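Local coordinates for protein adenylyltransferase VopS (Vibrio parahaemolyticus, PDB 3LET) that transfers AMP from ATP onto a threonine of host Rho GTPases, which blocks their downstream signalling and so inhibits actin assembly in infected cells, at residues Ser23-Phe31 / Leu36-Phe46; Glu242-Leu253 / His266-Phe277. All blocks are in the same frame, centred on the assembly; numbering follows the deposited sequence.

Contact 1. Residues Ser23-Phe31 / Leu36-Phe46; sequences SVEHGQMLF and LKTPSDVLNAF
The amide nitrogen of Gln-28 donates to the carbonyl oxygen of Leu-36, NE2 to O 2.7 Å, arriving nearly along the C=O axis, though Leu-36 O lies 19° out of the plane of the Gln-28 amide. The extended Gln-28 chain runs alongside Leu-36, pointing the other way, with CG against Leu-36 CB, and CG1 of Val-24 lies against the same oxygen. CG2 of Val-24 presses on the Thr-38–Pro-39 peptide and reaches Pro-39 CD at 3.7 Å. Beside Gly-27, Val-42 CG2 settles 3.5 Å from Ser-23 O, while Leu-36 CD1 packs on Gly-27 C. At the far end, Phe-31 (CG anti to its carbonyl carbon, chi1 -63°) swings its ring across, with CD2 3.6 Å from Ala-45 CB. The ring's edge points at the face of Phe-46 in an offset edge-to-face pair. Thr-38 and Asp-41 form a capping box, Asp-41 N to Thr-38 OG1 3.0 Å and, weakly, Thr-38 N to Asp-41 OD2. The single bond across the contact gives the Leu-36 carbonyl a partner and holds the loop ahead of the capped helix to Gln-28; the rest of the joint between these N-terminal helix segments, inclined at 36°, is largely apolar packing.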
# COMPACT_ATOMS: atom_id res chain seq x y z
N SER A 23 4.04 19.97 16.19
CA SER A 23 3.39 19.93 17.50
C SER A 23 4.16 20.73 18.53
O SER A 23 3.60 21.17 19.52
CB SER A 23 3.25 18.48 17.97
OG SER A 23 4.53 17.92 18.31
N VAL A 24 5.46 20.90 18.31
CA VAL A 24 6.28 21.60 19.29
C VAL A 24 5.85 23.07 19.39
O VAL A 24 5.56 23.57 20.48
CB VAL A 24 7.77 21.50 18.93
CG1 VAL A 24 8.61 22.44 19.80
CG2 VAL A 24 8.25 20.02 19.04
N GLU A 25 5.78 23.76 18.26
CA GLU A 25 5.34 25.16 18.28
C GLU A 25 3.89 25.28 18.73
O GLU A 25 3.54 26.19 19.47
CB GLU A 25 5.49 25.81 16.90
CG GLU A 25 6.93 25.99 16.44
CD GLU A 25 7.53 24.72 15.85
OE1 GLU A 25 6.77 23.87 15.35
OE2 GLU A 25 8.78 24.58 15.86
N HIS A 26 3.04 24.36 18.26
CA HIS A 26 1.63 24.32 18.70
C HIS A 26 1.51 24.19 20.23
O HIS A 26 0.77 24.95 20.87
CB HIS A 26 0.92 23.14 18.02
CG HIS A 26 -0.56 23.09 18.27
ND1 HIS A 26 -1.43 22.46 17.40
CD2 HIS A 26 -1.32 23.59 19.27
CE1 HIS A 26 -2.66 22.57 17.87
NE2 HIS A 26 -2.62 23.26 19.00
N GLY A 27 2.21 23.23 20.81
CA GLY A 27 2.22 23.05 22.25
C GLY A 27 2.80 24.28 22.94
O GLY A 27 2.23 24.76 23.92
N GLN A 28 3.91 24.80 22.43
CA GLN A 28 4.52 26.00 23.01
C GLN A 28 3.48 27.09 23.13
O GLN A 28 3.42 27.80 24.14
CB GLN A 28 5.67 26.50 22.15
CG GLN A 28 6.98 25.72 22.26
CD GLN A 28 8.01 26.25 21.29
OE1 GLN A 28 7.67 27.03 20.39
NE2 GLN A 28 9.25 25.86 21.46
N MET A 29 2.67 27.24 22.09
CA MET A 29 1.66 28.30 22.05
C MET A 29 0.49 28.00 22.99
O MET A 29 0.06 28.87 23.73
CB MET A 29 1.15 28.50 20.62
CG MET A 29 2.20 29.07 19.67
SD MET A 29 1.60 29.34 18.00
CE MET A 29 0.39 30.64 18.26
N LEU A 30 -0.01 26.77 22.97
CA LEU A 30 -1.20 26.41 23.75
C LEU A 30 -0.88 26.33 25.23
O LEU A 30 -1.69 26.72 26.07
CB LEU A 30 -1.78 25.07 23.28
CG LEU A 30 -3.06 24.60 23.98
CD1 LEU A 30 -4.20 25.64 23.88
CD2 LEU A 30 -3.52 23.26 23.43
N PHE A 31 0.30 25.82 25.55
CA PHE A 31 0.68 25.59 26.92
C PHE A 31 1.48 26.78 27.48
O PHE A 31 1.87 26.79 28.65
CB PHE A 31 1.49 24.31 27.02
CG PHE A 31 0.72 23.07 26.63
CD1 PHE A 31 -0.67 23.07 26.62
CD2 PHE A 31 1.38 21.89 26.34
CE1 PHE A 31 -1.40 21.92 26.28
CE2 PHE A 31 0.67 20.73 25.99
CZ PHE A 31 -0.72 20.74 25.97
N LEU A 36 9.26 23.92 25.72
CA LEU A 36 8.85 22.70 25.05
C LEU A 36 9.61 22.67 23.73
O LEU A 36 9.43 23.54 22.90
CB LEU A 36 7.33 22.72 24.80
CG LEU A 36 6.43 22.76 26.03
CD1 LEU A 36 4.95 22.77 25.61
CD2 LEU A 36 6.70 21.59 27.00
N LYS A 37 10.46 21.67 23.54
CA LYS A 37 11.36 21.66 22.38
C LYS A 37 11.16 20.43 21.51
O LYS A 37 11.57 20.40 20.34
CB LYS A 37 12.81 21.72 22.86
CG LYS A 37 13.13 22.92 23.73
CD LYS A 37 12.76 24.23 23.04
CE LYS A 37 13.14 25.43 23.89
NZ LYS A 37 12.95 26.71 23.16
N THR A 38 10.55 19.39 22.06
CA THR A 38 10.36 18.17 21.30
C THR A 38 8.93 17.71 21.44
O THR A 38 8.23 18.13 22.35
CB THR A 38 11.30 17.05 21.81
OG1 THR A 38 10.81 16.57 23.06
CG2 THR A 38 12.73 17.56 22.00
N PRO A 39 8.49 16.82 20.54
CA PRO A 39 7.14 16.27 20.63
C PRO A 39 6.97 15.44 21.90
O PRO A 39 5.86 15.38 22.44
CB PRO A 39 7.02 15.38 19.36
CG PRO A 39 8.10 15.82 18.46
CD PRO A 39 9.20 16.42 19.30
N SER A 40 8.04 14.79 22.37
CA SER A 40 7.96 14.11 23.67
C SER A 40 7.68 15.11 24.79
O SER A 40 6.87 14.83 25.67
CB SER A 40 9.24 13.33 23.97
OG SER A 40 9.40 12.29 23.01
N ASP A 41 8.35 16.26 24.76
CA ASP A 41 8.11 17.31 25.77
C ASP A 41 6.65 17.75 25.76
O ASP A 41 6.06 17.99 26.82
CB ASP A 41 8.96 18.56 25.51
CG ASP A 41 10.45 18.35 25.76
OD1 ASP A 41 10.84 17.33 26.38
OD2 ASP A 41 11.23 19.23 25.33
N VAL A 42 6.08 17.89 24.57
CA VAL A 42 4.66 18.25 24.44
C VAL A 42 3.76 17.19 25.07
O VAL A 42 2.87 17.52 25.87
CB VAL A 42 4.27 18.49 22.97
CG1 VAL A 42 2.73 18.63 22.81
CG2 VAL A 42 4.99 19.72 22.44
N LEU A 43 4.00 15.92 24.76
CA LEU A 43 3.18 14.86 25.36
C LEU A 43 3.34 14.83 26.87
O LEU A 43 2.37 14.64 27.59
CB LEU A 43 3.53 13.48 24.77
CG LEU A 43 3.07 13.39 23.31
CD1 LEU A 43 3.77 12.21 22.63
CD2 LEU A 43 1.54 13.25 23.22
N ASN A 44 4.56 15.03 27.34
CA ASN A 44 4.83 15.00 28.79
C ASN A 44 4.08 16.13 29.54
O ASN A 44 3.80 16.02 30.73
CB ASN A 44 6.32 15.11 29.02
CG ASN A 44 7.05 13.82 28.70
OD1 ASN A 44 6.44 12.74 28.64
ND2 ASN A 44 8.35 13.91 28.50
N ALA A 45 3.75 17.19 28.81
CA ALA A 45 3.01 18.31 29.38
C ALA A 45 1.54 18.00 29.65
O ALA A 45 0.90 18.65 30.49
CB ALA A 45 3.13 19.54 28.48
N PHE A 46 0.99 16.99 28.98
CA PHE A 46 -0.45 16.71 29.11
C PHE A 46 -0.84 16.35 30.55
O PHE A 46 -1.92 16.75 31.02
CB PHE A 46 -0.90 15.60 28.13
CG PHE A 46 -1.26 16.13 26.74
CD1 PHE A 46 -0.29 16.72 25.95
CD2 PHE A 46 -2.55 16.01 26.24
CE1 PHE A 46 -0.62 17.20 24.67
CE2 PHE A 46 -2.90 16.49 24.96
CZ PHE A 46 -1.92 17.10 24.18

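Contact 2. Residues Glu242-Leu253 / His266-Phe277; sequences EGMLKQHIEGFL and HLFAGVIGYHGF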
# COMPACT_ATOMS: atom_id res chain seq x y z
N GLU A 242 0.01 -0.70 -0.45
CA GLU A 242 0.02 0.26 -1.53
C GLU A 242 1.38 0.93 -1.59
O GLU A 242 1.91 1.15 -2.67
CB GLU A 242 -1.09 1.28 -1.33
CG GLU A 242 -1.03 2.45 -2.30
CD GLU A 242 -2.11 3.47 -1.99
OE1 GLU A 242 -3.12 3.49 -2.73
OE2 GLU A 242 -1.99 4.23 -1.00
N GLY A 243 1.97 1.25 -0.44
CA GLY A 243 3.29 1.90 -0.45
C GLY A 243 4.38 0.98 -1.05
O GLY A 243 5.28 1.41 -1.76
N MET A 244 4.30 -0.30 -0.72
CA MET A 244 5.28 -1.28 -1.24
C MET A 244 5.11 -1.43 -2.75
O MET A 244 6.11 -1.50 -3.49
CB MET A 244 5.09 -2.63 -0.54
CG MET A 244 5.63 -2.71 0.91
SD MET A 244 7.35 -2.23 1.07
CE MET A 244 8.23 -3.72 0.48
N LEU A 245 3.87 -1.48 -3.24
CA LEU A 245 3.67 -1.57 -4.69
C LEU A 245 4.28 -0.33 -5.38
O LEU A 245 4.95 -0.42 -6.43
CB LEU A 245 2.17 -1.67 -5.02
CG LEU A 245 1.86 -1.66 -6.52
CD1 LEU A 245 2.65 -2.76 -7.21
CD2 LEU A 245 0.34 -1.84 -6.73
N LYS A 246 4.02 0.83 -4.80
CA LYS A 246 4.49 2.08 -5.38
C LYS A 246 6.01 2.06 -5.45
O LYS A 246 6.60 2.43 -6.47
CB LYS A 246 3.99 3.25 -4.54
CG LYS A 246 4.55 4.63 -4.94
CD LYS A 246 3.95 5.70 -4.05
CE LYS A 246 4.79 6.99 -4.08
NZ LYS A 246 4.68 7.66 -5.38
N GLN A 247 6.66 1.62 -4.37
CA GLN A 247 8.13 1.64 -4.35
C GLN A 247 8.65 0.54 -5.28
O GLN A 247 9.73 0.65 -5.85
CB GLN A 247 8.65 1.37 -2.91
CG GLN A 247 10.13 1.01 -2.81
CD GLN A 247 11.06 2.07 -3.39
OE1 GLN A 247 10.76 3.27 -3.36
NE2 GLN A 247 12.21 1.62 -3.91
N HIS A 248 7.85 -0.50 -5.43
CA HIS A 248 8.25 -1.62 -6.32
C HIS A 248 8.37 -1.12 -7.75
O HIS A 248 9.34 -1.41 -8.45
CB HIS A 248 7.22 -2.73 -6.24
CG HIS A 248 7.62 -3.97 -6.99
ND1 HIS A 248 8.81 -4.63 -6.74
CD2 HIS A 248 7.01 -4.65 -7.99
CE1 HIS A 248 8.90 -5.68 -7.55
NE2 HIS A 248 7.83 -5.71 -8.31
N ILE A 249 7.37 -0.36 -8.19
CA ILE A 249 7.31 -0.03 -9.61
C ILE A 249 8.07 1.25 -9.94
O ILE A 249 8.59 1.38 -11.04
CB ILE A 249 5.86 0.06 -10.12
CG1 ILE A 249 5.08 1.21 -9.44
CG2 ILE A 249 5.16 -1.31 -9.88
CD1 ILE A 249 3.56 1.19 -9.77
N GLU A 250 8.08 2.20 -9.02
CA GLU A 250 8.74 3.48 -9.26
C GLU A 250 10.20 3.46 -8.84
O GLU A 250 10.98 4.32 -9.28
CB GLU A 250 8.01 4.61 -8.52
CG GLU A 250 6.56 4.81 -9.00
CD GLU A 250 5.80 5.84 -8.16
OE1 GLU A 250 6.36 6.40 -7.17
OE2 GLU A 250 4.61 6.08 -8.48
N GLY A 251 10.57 2.47 -8.03
CA GLY A 251 11.91 2.37 -7.44
C GLY A 251 12.60 1.08 -7.84
O GLY A 251 13.46 1.09 -8.71
N PHE A 252 12.19 -0.05 -7.26
CA PHE A 252 12.90 -1.31 -7.48
C PHE A 252 13.03 -1.69 -8.98
O PHE A 252 14.11 -2.03 -9.45
CB PHE A 252 12.24 -2.46 -6.74
CG PHE A 252 12.98 -3.77 -6.88
CD1 PHE A 252 14.16 -3.99 -6.17
CD2 PHE A 252 12.51 -4.76 -7.72
CE1 PHE A 252 14.85 -5.18 -6.30
CE2 PHE A 252 13.21 -5.97 -7.85
CZ PHE A 252 14.37 -6.18 -7.14
N LEU A 253 11.93 -1.64 -9.72
CA LEU A 253 11.96 -2.08 -11.13
C LEU A 253 12.66 -1.08 -12.05
O LEU A 253 12.92 -1.38 -13.21
CB LEU A 253 10.55 -2.37 -11.64
CG LEU A 253 9.90 -3.59 -10.97
CD1 LEU A 253 8.45 -3.79 -11.42
CD2 LEU A 253 10.74 -4.86 -11.26
N HIS A 266 6.60 -9.52 -13.16
CA HIS A 266 7.01 -8.72 -12.01
C HIS A 266 5.88 -7.78 -11.58
O HIS A 266 5.71 -7.53 -10.40
CB HIS A 266 8.25 -7.89 -12.33
CG HIS A 266 9.51 -8.71 -12.38
ND1 HIS A 266 10.22 -9.04 -11.25
CD2 HIS A 266 10.16 -9.28 -13.42
CE1 HIS A 266 11.27 -9.77 -11.59
NE2 HIS A 266 11.26 -9.93 -12.90
N LEU A 267 5.12 -7.27 -12.54
CA LEU A 267 3.97 -6.44 -12.17
C LEU A 267 2.87 -7.24 -11.50
O LEU A 267 2.31 -6.82 -10.50
CB LEU A 267 3.43 -5.71 -13.41
CG LEU A 267 4.43 -4.67 -13.95
CD1 LEU A 267 3.84 -4.10 -15.25
CD2 LEU A 267 4.70 -3.53 -12.93
N PHE A 268 2.57 -8.41 -12.05
CA PHE A 268 1.58 -9.32 -11.47
C PHE A 268 1.98 -9.68 -10.03
O PHE A 268 1.16 -9.62 -9.11
CB PHE A 268 1.52 -10.59 -12.35
CG PHE A 268 0.65 -11.69 -11.78
CD1 PHE A 268 -0.67 -11.86 -12.23
CD2 PHE A 268 1.15 -12.56 -10.82
CE1 PHE A 268 -1.46 -12.82 -11.73
CE2 PHE A 268 0.35 -13.56 -10.31
CZ PHE A 268 -0.97 -13.69 -10.75
N ALA A 269 3.24 -10.06 -9.84
CA ALA A 269 3.73 -10.45 -8.51
C ALA A 269 3.62 -9.29 -7.54
O ALA A 269 3.25 -9.46 -6.37
CB ALA A 269 5.22 -10.91 -8.60
N GLY A 270 4.01 -8.11 -7.99
CA GLY A 270 4.02 -6.93 -7.13
C GLY A 270 2.64 -6.52 -6.67
O GLY A 270 2.43 -6.19 -5.49
N VAL A 271 1.69 -6.47 -7.59
CA VAL A 271 0.35 -6.04 -7.23
C VAL A 271 -0.29 -7.02 -6.25
O VAL A 271 -0.85 -6.64 -5.24
CB VAL A 271 -0.59 -5.95 -8.46
CG1 VAL A 271 -2.03 -5.62 -7.99
CG2 VAL A 271 -0.07 -4.90 -9.41
N ILE A 272 -0.23 -8.31 -6.57
CA ILE A 272 -0.98 -9.27 -5.80
C ILE A 272 -0.20 -9.60 -4.54
O ILE A 272 -0.78 -9.71 -3.45
CB ILE A 272 -1.30 -10.55 -6.60
CG1 ILE A 272 -2.26 -10.22 -7.76
CG2 ILE A 272 -1.96 -11.60 -5.70
CD1 ILE A 272 -2.30 -11.33 -8.84
N GLY A 273 1.11 -9.69 -4.68
CA GLY A 273 1.99 -10.11 -3.60
C GLY A 273 2.10 -9.08 -2.47
O GLY A 273 2.30 -9.43 -1.31
N TYR A 274 2.02 -7.81 -2.82
CA TYR A 274 2.09 -6.75 -1.81
C TYR A 274 0.68 -6.31 -1.40
O TYR A 274 0.53 -5.53 -0.47
CB TYR A 274 2.83 -5.54 -2.37
CG TYR A 274 4.34 -5.67 -2.43
CD1 TYR A 274 5.06 -6.11 -1.29
CD2 TYR A 274 5.05 -5.29 -3.57
CE1 TYR A 274 6.43 -6.18 -1.31
CE2 TYR A 274 6.42 -5.37 -3.60
CZ TYR A 274 7.10 -5.82 -2.46
OH TYR A 274 8.46 -5.92 -2.46
N HIS A 275 -0.35 -6.80 -2.11
CA HIS A 275 -1.74 -6.37 -1.87
C HIS A 275 -1.81 -4.85 -2.06
O HIS A 275 -2.11 -4.11 -1.12
CB HIS A 275 -2.20 -6.73 -0.45
CG HIS A 275 -2.30 -8.21 -0.25
ND1 HIS A 275 -3.46 -8.92 -0.51
CD2 HIS A 275 -1.38 -9.12 0.13
CE1 HIS A 275 -3.25 -10.20 -0.26
NE2 HIS A 275 -2.00 -10.35 0.13
N GLY A 276 -1.50 -4.40 -3.26
CA GLY A 276 -1.34 -2.97 -3.51
C GLY A 276 -2.64 -2.17 -3.55
O GLY A 276 -2.59 -0.92 -3.55
N PHE A 277 -3.78 -2.86 -3.62
CA PHE A 277 -5.10 -2.22 -3.63
C PHE A 277 -5.98 -2.83 -2.55
O PHE A 277 -5.73 -3.94 -2.11
CB PHE A 277 -5.77 -2.34 -5.03
CG PHE A 277 -4.96 -1.71 -6.12
CD1 PHE A 277 -5.04 -0.33 -6.35
CD2 PHE A 277 -4.06 -2.45 -6.84
CE1 PHE A 277 -4.26 0.28 -7.33
CE2 PHE A 277 -3.26 -1.85 -7.83
CZ PHE A 277 -3.38 -0.48 -8.07
O HOH W 1 -4.23 1.27 -3.49
O HOH W 2 9.77 -4.33 -4.14
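The segments 242-253 and 266-274 of two longer helices run antiparallel, 163° between their directions and 9.0 Å apart at closest approach, and a Schellman motif with His-275 at positive phi ends the second, bringing Gly-276 beside Glu-242. Tyr-274 meets Met-244 with a face and His-248 with an edge. Met-244 CB sits over the ring, 3.7 Å from the centroid in a CH-pi contact; bends at chi2 and chi3 fold the thioether back, so that CE touches Tyr-274 CE1 at 3.5 Å and SD makes an oblique Met-aromatic contact. The edge of the Tyr-274 ring is turned to the face of His-248, planes at 70°. A water joins the two polar ends, 2.8 Å from His-248 ND1 and 2.7 Å from Tyr-274 OH. From the other imidazole nitrogen, NE2, a weak bond of 3.5 Å reaches His-266 O at the ring edge, while CD2 packs on Gly-270 CA. Leu-245, with CG anti to the backbone N (chi1 176°), sends CD1 to the Gly-270 backbone and CD2 to Gly-276 CA and Phe-277 CE2. Farther along, Leu-267 CD2 meets Ile-249 CG2 at 3.8 Å and Leu-253 CD1. A second water donates to Glu-242 OE1 and Gly-276 O. Phe-277 N bonds to Asn-281 OD1, at a position inferred by similarity to bind ATP, and the Phe-277 ring stacks on His-214. A water at ND1 and a weak bond at NE2, together with Tyr-274 at its face, would favour this rotation of the buried His-248 ring.

In the fold
Contact 1 closes before contact 2 opens along the chain, and the two share no helix: their centres lie 38 Å apart and their nearest atoms about 24 Å. Contact 1 joins helices 23-30 and 39-45 at one end of the elongated, all-helical molecule, within the VopS N-terminal domain, and helix 58-75 packs against it. The centre of contact 2 is about 8 Å from the centre of the chain; it pairs helices 238-255 and 260-274 of the Fic domain, which mediates AMP transfer, with helices 113-139 and 207-217 alongside. ATP-binding positions inferred by similarity lie near each, Leu-49 beside Phe-31 and Asn-281 beside Phe-277, yet the contacts themselves are separate packing units.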